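Local structure of dihydrodipicolinate synthase (Aquifex aeolicus, 2EHH) at residues L87-K92 against Q123-P128; H117-A122 against S152-I157; R169-V174 against M195-K200. The protein catalyses, in all likelihood, the condensation of pyruvate with aspartate semialdehyde to hydroxytetrahydrodipicolinate, a step of lysine biosynthesis through diaminopimelate. One frame throughout, in Å; residues are numbered along the deposited sequence.

Interaction 1 of 3, residues L87-K92 against Q123-P128; sequences LTAHAK and QEVDIP
Val125 pushes its two methyls against helix 81-93, and here the packing is close. With Val125 CG1 trans to the backbone N (chi1 -167°), that methyl comes up under Lys92 CB at 3.4 Å, tighter than usual van der Waals contact, and also touches Thr88 O. The other methyl, Val125 CG2, lies 3.7 Å from Ala89 N, against the helix backbone. Deeper in, Thr88 CG2 meets Ile127 CG2 at 3.8 Å, while Ile127 CD1 reaches up to Lys92 CA at 4.1 Å. Thr88 gives its hydroxyl to Ala84 O of its own helix and presents CG2 to the loop. With an alanine here instead of Val125, both methyls would be gone, which would probably open a gap beneath Lys92 CB and Ala89. The outer side is looser. Lys92 bends at chi2 (74°) and runs out over the inverse gamma turn centred on Asp126, where Lys92 NZ bonds Asp126 O at 2.8 Å, tilted 30° from the carbonyl plane. The carboxylate adds little more than a long salt bridge, Lys92 NZ to Asp126 OD2, 3.7 Å. Hydrocarbon thus joins helix to loop inside, and on the exposed side the ammonium probably relies more on the backbone carbonyl than on the charge beside it.

Interaction 2 of 3, residues H117-A122 against S152-I157; sequences HFKTVA and SECENI
Asn156 ND2, as modelled, faces two carbonyl oxygens at the end of helix 111-124: Ala122 O, and Val125 O just beyond the helix, the latter a probable hydrogen bond. From Asn156 ND2 to Ala122 O the distance is only 2.5 Å, with a bent N-H...O angle of 136°, and so short a length makes the detailed geometry doubtful. The oxygen lies nearly in the amide plane of Asn156, 7° out of it. Asn156 CG stands trans to the backbone N (chi1 -161°), which swings the amide across to the helix. Beside the asparagine the contact is apolar. Ala122 CB faces both Cys154 SG, 3.9 Å away, and Ile157 CG1, 3.8 Å away, while Ile157 CD1 runs on to Phe118 CB at 4.2 Å. Lys119 lends only its inner chain, with Lys119 CG 4.3 Å from Cys154 SG, and sends NZ to Gln123 OE1. A type I beta turn from Cys154 to Ile157 carries the asparagine and closes with Ile157 N on Cys154 O. Ile131 of strand 129-133 backs both Phe118 and Ile157. Here a helix of a TIM barrel packs on the loop by which helix 144-153 runs into strand 157-162.

Interaction 3 of 3, residues R169-V174 against M195-K200; sequences RISEIV and MALGAK
Leu197 turns CG away from its own carbonyl carbon (chi1 -78°) and Ser171 does the same with OG (chi1 -75°), which brings the leucine fork to the serine hydroxyl. CD2 of Leu197 rests 3.6 Å from Ser171 OG and CD1 stands slightly farther away, so the oxygen meets the fork without any polar bond between the two. The hydroxyl is instead hydrogen-bonded to His233 of the third subunit, which also packs on Leu197. Farther down the leucine, Leu197 CB lies 4.4 Å from Ile170 CG2. One turn along helix 167-177, Val174 CG1 and CG2 each lie 3.9 Å from Leu197 O; that carbonyl accepts a hydrogen bond from Tyr234 of the third subunit. Gly198 comes next, with phi at 123°. A beta carbon on it would come within 3.3 Å of Val174 CG1 and would also jam against Leu197 O, so the close passage of the chain depends on the bare backbone. No hydrogen bond crosses between 169-174 and 195-200. Gly198 closes a Schellman motif after helix 191-196, turning the chain toward strand 201-204 beside helix 167-177, as neighbouring helices sit around a TIM barrel, here at a subunit interface.

All three contacts lie on the outer helical layer of one eight-stranded parallel barrel, where a helix meets the loop that leads from a neighbouring helix of the layer into a barrel strand. Interactions 1 and 2 are neighbours, their centres 11 Å apart, and their segments alternate along the chain: helix 111-124 supplies the helical face of interaction 2, and its end runs into the loop of interaction 1. Interaction 3 follows later in sequence, with its centre 27 Å from that of interaction 1 and 21 Å from that of interaction 2, touching neither. Their surroundings differ too: the second subunit packs on 117-122, the third on both segments of interaction 3, as befits a dimer of dimers.

Interaction 1 of 3, residues L87-K92 against Q123-P128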
ATOM      1  N   LEU A  87      18.600 -16.721 -23.592  1.00 20.60           N
ATOM      2  CA  LEU A  87      18.947 -17.525 -22.428  1.00 20.64           C
ATOM      3  C   LEU A  87      18.038 -18.744 -22.303  1.00 18.73           C
ATOM      4  O   LEU A  87      18.476 -19.817 -21.897  1.00 18.20           O
ATOM      5  CB  LEU A  87      18.871 -16.677 -21.155  1.00 22.72           C
ATOM      6  CG  LEU A  87      19.449 -17.314 -19.890  1.00 24.79           C
ATOM      7  CD1 LEU A  87      20.859 -17.827 -20.161  1.00 25.55           C
ATOM      8  CD2 LEU A  87      19.463 -16.289 -18.764  1.00 26.45           C
ATOM      9  N   THR A  88      16.767 -18.581 -22.653  1.00 18.49           N
ATOM     10  CA  THR A  88      15.835 -19.693 -22.572  1.00 17.87           C
ATOM     11  C   THR A  88      16.205 -20.716 -23.653  1.00 18.80           C
ATOM     12  O   THR A  88      16.092 -21.925 -23.444  1.00 16.30           O
ATOM     13  CB  THR A  88      14.384 -19.212 -22.758  1.00 17.91           C
ATOM     14  OG1 THR A  88      14.071 -18.252 -21.739  1.00 16.03           O
ATOM     15  CG2 THR A  88      13.417 -20.376 -22.641  1.00 16.48           C
ATOM     16  N   ALA A  89      16.663 -20.223 -24.800  1.00 18.15           N
ATOM     17  CA  ALA A  89      17.077 -21.102 -25.893  1.00 20.38           C
ATOM     18  C   ALA A  89      18.255 -21.943 -25.411  1.00 20.70           C
ATOM     19  O   ALA A  89      18.319 -23.149 -25.663  1.00 22.49           O
ATOM     20  CB  ALA A  89      17.484 -20.275 -27.110  1.00 20.06           C
ATOM     21  N   HIS A  90      19.185 -21.295 -24.713  1.00 20.98           N
ATOM     22  CA  HIS A  90      20.362 -21.972 -24.176  1.00 20.77           C
ATOM     23  C   HIS A  90      19.960 -23.097 -23.225  1.00 20.98           C
ATOM     24  O   HIS A  90      20.463 -24.219 -23.327  1.00 19.24           O
ATOM     25  CB  HIS A  90      21.254 -20.978 -23.427  1.00 22.24           C
ATOM     26  CG  HIS A  90      22.381 -21.625 -22.682  1.00 23.83           C
ATOM     27  ND1 HIS A  90      23.496 -22.135 -23.312  1.00 24.27           N
ATOM     28  CD2 HIS A  90      22.544 -21.881 -21.362  1.00 23.64           C
ATOM     29  CE1 HIS A  90      24.298 -22.677 -22.412  1.00 25.12           C
ATOM     30  NE2 HIS A  90      23.743 -22.537 -21.220  1.00 24.27           N
ATOM     31  N   ALA A  91      19.061 -22.790 -22.294  1.00 18.79           N
ATOM     32  CA  ALA A  91      18.592 -23.774 -21.324  1.00 19.90           C
ATOM     33  C   ALA A  91      18.039 -24.997 -22.049  1.00 19.35           C
ATOM     34  O   ALA A  91      18.284 -26.137 -21.653  1.00 20.34           O
ATOM     35  CB  ALA A  91      17.513 -23.156 -20.431  1.00 19.92           C
ATOM     36  N   LYS A  92      17.285 -24.743 -23.108  1.00 20.67           N
ATOM     37  CA  LYS A  92      16.699 -25.794 -23.931  1.00 22.88           C
ATOM     38  C   LYS A  92      17.850 -26.614 -24.516  1.00 24.12           C
ATOM     39  O   LYS A  92      17.888 -27.841 -24.404  1.00 22.05           O
ATOM     40  CB  LYS A  92      15.879 -25.142 -25.048  1.00 23.35           C
ATOM     41  CG  LYS A  92      15.566 -26.009 -26.254  1.00 26.62           C
ATOM     42  CD  LYS A  92      14.508 -27.040 -25.961  1.00 26.53           C
ATOM     43  CE  LYS A  92      14.047 -27.714 -27.249  1.00 29.36           C
ATOM     44  NZ  LYS A  92      13.061 -28.796 -26.965  1.00 30.54           N
ATOM     45  N   GLN A 123       6.939 -19.241 -27.772  1.00 22.23           N
ATOM     46  CA  GLN A 123       6.848 -19.672 -29.162  1.00 24.81           C
ATOM     47  C   GLN A 123       8.221 -19.870 -29.791  1.00 25.20           C
ATOM     48  O   GLN A 123       8.360 -20.591 -30.777  1.00 25.27           O
ATOM     49  CB  GLN A 123       6.045 -18.662 -29.989  1.00 26.91           C
ATOM     50  CG  GLN A 123       4.601 -18.501 -29.527  1.00 29.87           C
ATOM     51  CD  GLN A 123       3.744 -17.773 -30.540  1.00 31.50           C
ATOM     52  OE1 GLN A 123       4.132 -16.725 -31.059  1.00 33.43           O
ATOM     53  NE2 GLN A 123       2.567 -18.319 -30.820  1.00 33.20           N
ATOM     54  N   GLU A 124       9.236 -19.235 -29.217  1.00 25.66           N
ATOM     55  CA  GLU A 124      10.592 -19.358 -29.738  1.00 26.63           C
ATOM     56  C   GLU A 124      11.307 -20.609 -29.249  1.00 25.82           C
ATOM     57  O   GLU A 124      12.031 -21.252 -30.009  1.00 25.74           O
ATOM     58  CB  GLU A 124      11.425 -18.134 -29.359  1.00 29.28           C
ATOM     59  CG  GLU A 124      11.382 -17.030 -30.382  1.00 33.39           C
ATOM     60  CD  GLU A 124      11.833 -17.513 -31.746  1.00 37.33           C
ATOM     61  OE1 GLU A 124      12.985 -17.987 -31.859  1.00 39.27           O
ATOM     62  OE2 GLU A 124      11.032 -17.424 -32.701  1.00 38.83           O
ATOM     63  N   VAL A 125      11.091 -20.955 -27.984  1.00 23.84           N
ATOM     64  CA  VAL A 125      11.750 -22.111 -27.386  1.00 23.47           C
ATOM     65  C   VAL A 125      10.783 -23.187 -26.909  1.00 24.47           C
ATOM     66  O   VAL A 125       9.931 -22.941 -26.048  1.00 23.60           O
ATOM     67  CB  VAL A 125      12.619 -21.673 -26.190  1.00 23.10           C
ATOM     68  CG1 VAL A 125      13.547 -22.799 -25.778  1.00 23.14           C
ATOM     69  CG2 VAL A 125      13.400 -20.421 -26.557  1.00 23.40           C
ATOM     70  N   ASP A 126      10.936 -24.385 -27.463  1.00 22.82           N
ATOM     71  CA  ASP A 126      10.088 -25.513 -27.111  1.00 23.66           C
ATOM     72  C   ASP A 126      10.529 -26.171 -25.805  1.00 22.83           C
ATOM     73  O   ASP A 126      11.017 -27.303 -25.793  1.00 23.09           O
ATOM     74  CB  ASP A 126      10.091 -26.531 -28.259  1.00 27.08           C
ATOM     75  CG  ASP A 126       9.259 -27.759 -27.953  1.00 30.25           C
ATOM     76  OD1 ASP A 126       8.200 -27.615 -27.308  1.00 29.56           O
ATOM     77  OD2 ASP A 126       9.659 -28.869 -28.370  1.00 33.91           O
ATOM     78  N   ILE A 127      10.363 -25.450 -24.700  1.00 20.71           N
ATOM     79  CA  ILE A 127      10.727 -25.963 -23.382  1.00 18.65           C
ATOM     80  C   ILE A 127       9.642 -25.561 -22.388  1.00 18.73           C
ATOM     81  O   ILE A 127       9.060 -24.483 -22.504  1.00 18.84           O
ATOM     82  CB  ILE A 127      12.085 -25.383 -22.906  1.00 18.89           C
ATOM     83  CG1 ILE A 127      12.517 -26.055 -21.599  1.00 18.23           C
ATOM     84  CG2 ILE A 127      11.970 -23.874 -22.692  1.00 19.33           C
ATOM     85  CD1 ILE A 127      13.840 -25.541 -21.052  1.00 19.47           C
ATOM     86  N   PRO A 128       9.341 -26.423 -21.406  1.00 18.35           N
ATOM     87  CA  PRO A 128       8.304 -26.056 -20.436  1.00 19.11           C
ATOM     88  C   PRO A 128       8.693 -24.761 -19.724  1.00 17.29           C
ATOM     89  O   PRO A 128       9.820 -24.613 -19.262  1.00 17.46           O
ATOM     90  CB  PRO A 128       8.277 -27.255 -19.492  1.00 19.69           C
ATOM     91  CG  PRO A 128       8.630 -28.401 -20.407  1.00 18.60           C
ATOM     92  CD  PRO A 128       9.777 -27.817 -21.210  1.00 20.01           C
TER

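Interaction 2 of 3, residues H117-A122 against S152-I157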
ATOM      1  N   HIS A 117       5.766 -10.598 -24.199  1.00 16.45           N
ATOM      2  CA  HIS A 117       7.035 -11.054 -23.636  1.00 15.65           C
ATOM      3  C   HIS A 117       7.048 -12.578 -23.506  1.00 15.72           C
ATOM      4  O   HIS A 117       7.881 -13.267 -24.102  1.00 16.04           O
ATOM      5  CB  HIS A 117       7.248 -10.422 -22.254  1.00 15.39           C
ATOM      6  CG  HIS A 117       8.488 -10.882 -21.553  1.00 16.86           C
ATOM      7  ND1 HIS A 117       9.754 -10.469 -21.920  1.00 14.83           N
ATOM      8  CD2 HIS A 117       8.658 -11.702 -20.488  1.00 15.99           C
ATOM      9  CE1 HIS A 117      10.645 -11.011 -21.109  1.00 15.38           C
ATOM     10  NE2 HIS A 117      10.005 -11.766 -20.230  1.00 15.25           N
ATOM     11  N   PHE A 118       6.110 -13.099 -22.726  1.00 13.51           N
ATOM     12  CA  PHE A 118       6.023 -14.531 -22.498  1.00 15.82           C
ATOM     13  C   PHE A 118       5.666 -15.308 -23.755  1.00 16.54           C
ATOM     14  O   PHE A 118       6.158 -16.417 -23.963  1.00 16.27           O
ATOM     15  CB  PHE A 118       5.015 -14.816 -21.384  1.00 13.24           C
ATOM     16  CG  PHE A 118       5.523 -14.465 -20.013  1.00 13.88           C
ATOM     17  CD1 PHE A 118       6.408 -15.310 -19.348  1.00 13.84           C
ATOM     18  CD2 PHE A 118       5.149 -13.273 -19.401  1.00 13.00           C
ATOM     19  CE1 PHE A 118       6.921 -14.972 -18.092  1.00 14.24           C
ATOM     20  CE2 PHE A 118       5.653 -12.924 -18.145  1.00 13.66           C
ATOM     21  CZ  PHE A 118       6.541 -13.776 -17.490  1.00 14.05           C
ATOM     22  N   LYS A 119       4.817 -14.725 -24.592  1.00 17.75           N
ATOM     23  CA  LYS A 119       4.417 -15.379 -25.831  1.00 19.46           C
ATOM     24  C   LYS A 119       5.646 -15.538 -26.727  1.00 19.70           C
ATOM     25  O   LYS A 119       5.904 -16.615 -27.267  1.00 20.49           O
ATOM     26  CB  LYS A 119       3.355 -14.544 -26.546  1.00 20.22           C
ATOM     27  CG  LYS A 119       2.724 -15.219 -27.754  1.00 26.21           C
ATOM     28  CD  LYS A 119       1.812 -14.250 -28.494  1.00 30.35           C
ATOM     29  CE  LYS A 119       0.901 -14.967 -29.482  1.00 35.18           C
ATOM     30  NZ  LYS A 119       1.656 -15.751 -30.497  1.00 37.40           N
ATOM     31  N   THR A 120       6.408 -14.458 -26.870  1.00 19.05           N
ATOM     32  CA  THR A 120       7.609 -14.475 -27.700  1.00 18.85           C
ATOM     33  C   THR A 120       8.585 -15.558 -27.261  1.00 18.21           C
ATOM     34  O   THR A 120       9.063 -16.347 -28.081  1.00 18.90           O
ATOM     35  CB  THR A 120       8.305 -13.095 -27.682  1.00 17.66           C
ATOM     36  OG1 THR A 120       7.422 -12.124 -28.255  1.00 16.61           O
ATOM     37  CG2 THR A 120       9.607 -13.126 -28.492  1.00 18.62           C
ATOM     38  N   VAL A 121       8.877 -15.606 -25.966  1.00 18.17           N
ATOM     39  CA  VAL A 121       9.791 -16.610 -25.435  1.00 18.02           C
ATOM     40  C   VAL A 121       9.246 -18.028 -25.632  1.00 19.14           C
ATOM     41  O   VAL A 121       9.956 -18.909 -26.116  1.00 20.18           O
ATOM     42  CB  VAL A 121      10.055 -16.385 -23.927  1.00 18.32           C
ATOM     43  CG1 VAL A 121      10.886 -17.533 -23.364  1.00 16.88           C
ATOM     44  CG2 VAL A 121      10.781 -15.064 -23.717  1.00 18.73           C
ATOM     45  N   ALA A 122       7.984 -18.242 -25.266  1.00 19.41           N
ATOM     46  CA  ALA A 122       7.356 -19.560 -25.388  1.00 20.66           C
ATOM     47  C   ALA A 122       7.296 -20.097 -26.819  1.00 21.79           C
ATOM     48  O   ALA A 122       7.559 -21.280 -27.056  1.00 21.10           O
ATOM     49  CB  ALA A 122       5.940 -19.524 -24.791  1.00 21.01           C
ATOM     50  N   SER A 152      -3.496 -20.472 -22.563  1.00 21.38           N
ATOM     51  CA  SER A 152      -4.411 -20.963 -23.587  1.00 23.50           C
ATOM     52  C   SER A 152      -3.769 -20.987 -24.974  1.00 23.89           C
ATOM     53  O   SER A 152      -4.002 -21.908 -25.754  1.00 24.61           O
ATOM     54  CB  SER A 152      -5.676 -20.101 -23.626  1.00 25.11           C
ATOM     55  OG  SER A 152      -6.407 -20.214 -22.418  1.00 26.55           O
ATOM     56  N   GLU A 153      -2.958 -19.978 -25.273  1.00 23.28           N
ATOM     57  CA  GLU A 153      -2.305 -19.883 -26.573  1.00 24.01           C
ATOM     58  C   GLU A 153      -1.017 -20.694 -26.682  1.00 24.90           C
ATOM     59  O   GLU A 153      -0.680 -21.185 -27.763  1.00 24.32           O
ATOM     60  CB  GLU A 153      -2.028 -18.421 -26.906  1.00 23.41           C
ATOM     61  N   CYS A 154      -0.296 -20.835 -25.573  1.00 25.23           N
ATOM     62  CA  CYS A 154       0.959 -21.584 -25.570  1.00 24.95           C
ATOM     63  C   CYS A 154       0.884 -22.835 -24.697  1.00 25.25           C
ATOM     64  O   CYS A 154       0.894 -22.738 -23.472  1.00 23.41           O
ATOM     65  CB  CYS A 154       2.102 -20.691 -25.069  1.00 24.43           C
ATOM     66  SG  CYS A 154       2.272 -19.117 -25.939  1.00 26.76           S
ATOM     67  N   GLU A 155       0.823 -24.010 -25.322  1.00 25.07           N
ATOM     68  CA  GLU A 155       0.757 -25.259 -24.565  1.00 26.50           C
ATOM     69  C   GLU A 155       2.039 -25.342 -23.755  1.00 24.89           C
ATOM     70  O   GLU A 155       2.143 -26.080 -22.780  1.00 24.21           O
ATOM     71  CB  GLU A 155       0.678 -26.461 -25.511  1.00 31.24           C
ATOM     72  CG  GLU A 155      -0.379 -26.334 -26.598  1.00 37.51           C
ATOM     73  CD  GLU A 155      -0.735 -27.669 -27.230  1.00 41.52           C
ATOM     74  OE1 GLU A 155       0.181 -28.489 -27.459  1.00 44.06           O
ATOM     75  OE2 GLU A 155      -1.935 -27.891 -27.507  1.00 43.71           O
ATOM     76  N   ASN A 156       3.000 -24.547 -24.198  1.00 23.43           N
ATOM     77  CA  ASN A 156       4.335 -24.426 -23.639  1.00 24.59           C
ATOM     78  C   ASN A 156       4.397 -23.799 -22.228  1.00 23.02           C
ATOM     79  O   ASN A 156       5.307 -24.087 -21.440  1.00 22.43           O
ATOM     80  CB  ASN A 156       5.154 -23.592 -24.633  1.00 26.61           C
ATOM     81  CG  ASN A 156       6.621 -23.750 -24.439  1.00 29.35           C
ATOM     82  OD1 ASN A 156       7.055 -24.470 -23.544  1.00 36.64           O
ATOM     83  ND2 ASN A 156       7.405 -23.088 -25.275  1.00 27.72           N
ATOM     84  N   ILE A 157       3.437 -22.933 -21.919  1.00 19.97           N
ATOM     85  CA  ILE A 157       3.381 -22.265 -20.618  1.00 18.88           C
ATOM     86  C   ILE A 157       2.505 -23.124 -19.711  1.00 18.30           C
ATOM     87  O   ILE A 157       1.279 -23.137 -19.834  1.00 17.40           O
ATOM     88  CB  ILE A 157       2.822 -20.840 -20.794  1.00 18.78           C
ATOM     89  CG1 ILE A 157       3.801 -20.038 -21.664  1.00 18.04           C
ATOM     90  CG2 ILE A 157       2.624 -20.175 -19.446  1.00 20.26           C
ATOM     91  CD1 ILE A 157       3.339 -18.650 -22.035  1.00 18.82           C
TER

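Interaction 3 of 3, residues R169-V174 against M195-K200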
ATOM      1  N   ARG A 169      -5.953 -14.658  -5.348  1.00 15.02           N
ATOM      2  CA  ARG A 169      -5.349 -14.729  -6.672  1.00 13.97           C
ATOM      3  C   ARG A 169      -5.100 -16.201  -6.999  1.00 11.70           C
ATOM      4  O   ARG A 169      -5.310 -16.641  -8.127  1.00 12.59           O
ATOM      5  CB  ARG A 169      -4.034 -13.946  -6.701  1.00 14.06           C
ATOM      6  CG  ARG A 169      -3.261 -14.074  -8.008  1.00 13.56           C
ATOM      7  CD  ARG A 169      -1.948 -13.309  -7.932  1.00 13.18           C
ATOM      8  NE  ARG A 169      -1.043 -13.672  -9.017  1.00 12.96           N
ATOM      9  CZ  ARG A 169      -1.098 -13.173 -10.246  1.00 15.26           C
ATOM     10  NH1 ARG A 169      -2.019 -12.270 -10.565  1.00 13.63           N
ATOM     11  NH2 ARG A 169      -0.223 -13.584 -11.163  1.00 13.85           N
ATOM     12  N   ILE A 170      -4.661 -16.964  -6.005  1.00 11.70           N
ATOM     13  CA  ILE A 170      -4.415 -18.385  -6.213  1.00 12.65           C
ATOM     14  C   ILE A 170      -5.741 -19.060  -6.606  1.00 13.36           C
ATOM     15  O   ILE A 170      -5.790 -19.865  -7.542  1.00 12.70           O
ATOM     16  CB  ILE A 170      -3.849 -19.052  -4.931  1.00 14.56           C
ATOM     17  CG1 ILE A 170      -2.559 -18.340  -4.495  1.00 13.79           C
ATOM     18  CG2 ILE A 170      -3.589 -20.530  -5.177  1.00 10.94           C
ATOM     19  CD1 ILE A 170      -1.483 -18.249  -5.581  1.00 13.41           C
ATOM     20  N   SER A 171      -6.814 -18.730  -5.894  1.00 12.98           N
ATOM     21  CA  SER A 171      -8.122 -19.305  -6.206  1.00 14.00           C
ATOM     22  C   SER A 171      -8.495 -19.004  -7.647  1.00 13.78           C
ATOM     23  O   SER A 171      -8.955 -19.883  -8.384  1.00 15.37           O
ATOM     24  CB  SER A 171      -9.210 -18.728  -5.289  1.00 13.56           C
ATOM     25  OG  SER A 171      -9.132 -19.278  -3.990  1.00 14.29           O
ATOM     26  N   GLU A 172      -8.293 -17.753  -8.043  1.00 14.21           N
ATOM     27  CA  GLU A 172      -8.624 -17.319  -9.390  1.00 15.62           C
ATOM     28  C   GLU A 172      -7.836 -18.091 -10.444  1.00 14.58           C
ATOM     29  O   GLU A 172      -8.402 -18.534 -11.440  1.00 14.66           O
ATOM     30  CB  GLU A 172      -8.366 -15.821  -9.530  1.00 19.07           C
ATOM     31  CG  GLU A 172      -9.156 -15.163 -10.643  1.00 28.25           C
ATOM     32  CD  GLU A 172     -10.655 -15.119 -10.366  1.00 30.66           C
ATOM     33  OE1 GLU A 172     -11.063 -14.543  -9.331  1.00 33.37           O
ATOM     34  OE2 GLU A 172     -11.428 -15.657 -11.189  1.00 35.59           O
ATOM     35  N   ILE A 173      -6.534 -18.253 -10.228  1.00 13.98           N
ATOM     36  CA  ILE A 173      -5.698 -18.985 -11.177  1.00 14.33           C
ATOM     37  C   ILE A 173      -6.125 -20.451 -11.267  1.00 14.75           C
ATOM     38  O   ILE A 173      -6.339 -20.977 -12.357  1.00 15.78           O
ATOM     39  CB  ILE A 173      -4.206 -18.927 -10.772  1.00 13.92           C
ATOM     40  CG1 ILE A 173      -3.727 -17.471 -10.771  1.00 14.12           C
ATOM     41  CG2 ILE A 173      -3.374 -19.747 -11.739  1.00 13.43           C
ATOM     42  CD1 ILE A 173      -2.364 -17.270 -10.137  1.00 16.14           C
ATOM     43  N   VAL A 174      -6.252 -21.110 -10.119  1.00 15.74           N
ATOM     44  CA  VAL A 174      -6.661 -22.513 -10.100  1.00 16.01           C
ATOM     45  C   VAL A 174      -8.004 -22.709 -10.811  1.00 17.75           C
ATOM     46  O   VAL A 174      -8.163 -23.615 -11.630  1.00 17.20           O
ATOM     47  CB  VAL A 174      -6.776 -23.040  -8.655  1.00 15.77           C
ATOM     48  CG1 VAL A 174      -7.421 -24.428  -8.648  1.00 17.30           C
ATOM     49  CG2 VAL A 174      -5.388 -23.099  -8.020  1.00 14.99           C
ATOM     50  N   MET A 195      -1.530 -24.915  -1.065  1.00 11.07           N
ATOM     51  CA  MET A 195      -1.780 -26.283  -1.503  1.00 12.63           C
ATOM     52  C   MET A 195      -3.181 -26.742  -1.097  1.00 12.75           C
ATOM     53  O   MET A 195      -3.799 -27.559  -1.779  1.00 12.92           O
ATOM     54  CB  MET A 195      -0.695 -27.220  -0.972  1.00 12.56           C
ATOM     55  CG  MET A 195       0.635 -27.008  -1.695  1.00 15.48           C
ATOM     56  SD  MET A 195       1.944 -28.145  -1.223  1.00 19.22           S
ATOM     57  CE  MET A 195       1.464 -29.604  -2.190  1.00 16.87           C
ATOM     58  N   ALA A 196      -3.695 -26.196  -0.001  1.00 12.55           N
ATOM     59  CA  ALA A 196      -5.045 -26.550   0.430  1.00 12.61           C
ATOM     60  C   ALA A 196      -6.020 -26.069  -0.649  1.00 13.16           C
ATOM     61  O   ALA A 196      -7.101 -26.630  -0.822  1.00 14.44           O
ATOM     62  CB  ALA A 196      -5.361 -25.893   1.772  1.00 12.19           C
ATOM     63  N   LEU A 197      -5.613 -25.036  -1.388  1.00 12.71           N
ATOM     64  CA  LEU A 197      -6.427 -24.474  -2.464  1.00 12.20           C
ATOM     65  C   LEU A 197      -6.168 -25.105  -3.830  1.00 12.43           C
ATOM     66  O   LEU A 197      -6.855 -24.790  -4.802  1.00 13.98           O
ATOM     67  CB  LEU A 197      -6.203 -22.961  -2.560  1.00 11.47           C
ATOM     68  CG  LEU A 197      -6.924 -22.083  -1.533  1.00 12.53           C
ATOM     69  CD1 LEU A 197      -6.328 -20.676  -1.540  1.00 13.06           C
ATOM     70  CD2 LEU A 197      -8.408 -22.036  -1.866  1.00 13.55           C
ATOM     71  N   GLY A 198      -5.170 -25.976  -3.923  1.00 13.16           N
ATOM     72  CA  GLY A 198      -4.897 -26.613  -5.202  1.00 13.76           C
ATOM     73  C   GLY A 198      -3.499 -26.457  -5.783  1.00 14.78           C
ATOM     74  O   GLY A 198      -3.230 -26.982  -6.871  1.00 15.39           O
ATOM     75  N   ALA A 199      -2.613 -25.738  -5.092  1.00 14.10           N
ATOM     76  CA  ALA A 199      -1.240 -25.563  -5.580  1.00 14.46           C
ATOM     77  C   ALA A 199      -0.618 -26.953  -5.589  1.00 15.89           C
ATOM     78  O   ALA A 199      -1.001 -27.805  -4.790  1.00 15.25           O
ATOM     79  CB  ALA A 199      -0.458 -24.639  -4.661  1.00 13.61           C
ATOM     80  N   LYS A 200       0.348 -27.183  -6.470  1.00 16.27           N
ATOM     81  CA  LYS A 200       0.954 -28.503  -6.576  1.00 17.40           C
ATOM     82  C   LYS A 200       2.331 -28.664  -5.946  1.00 18.46           C
ATOM     83  O   LYS A 200       2.945 -29.730  -6.038  1.00 15.64           O
ATOM     84  CB  LYS A 200       0.987 -28.915  -8.048  1.00 19.75           C
ATOM     85  CG  LYS A 200      -0.411 -29.012  -8.653  1.00 21.85           C
ATOM     86  CD  LYS A 200      -0.370 -29.275 -10.143  1.00 26.58           C
ATOM     87  CE  LYS A 200      -1.777 -29.366 -10.726  1.00 26.66           C
ATOM     88  NZ  LYS A 200      -1.748 -29.529 -12.212  1.00 26.97           N
TER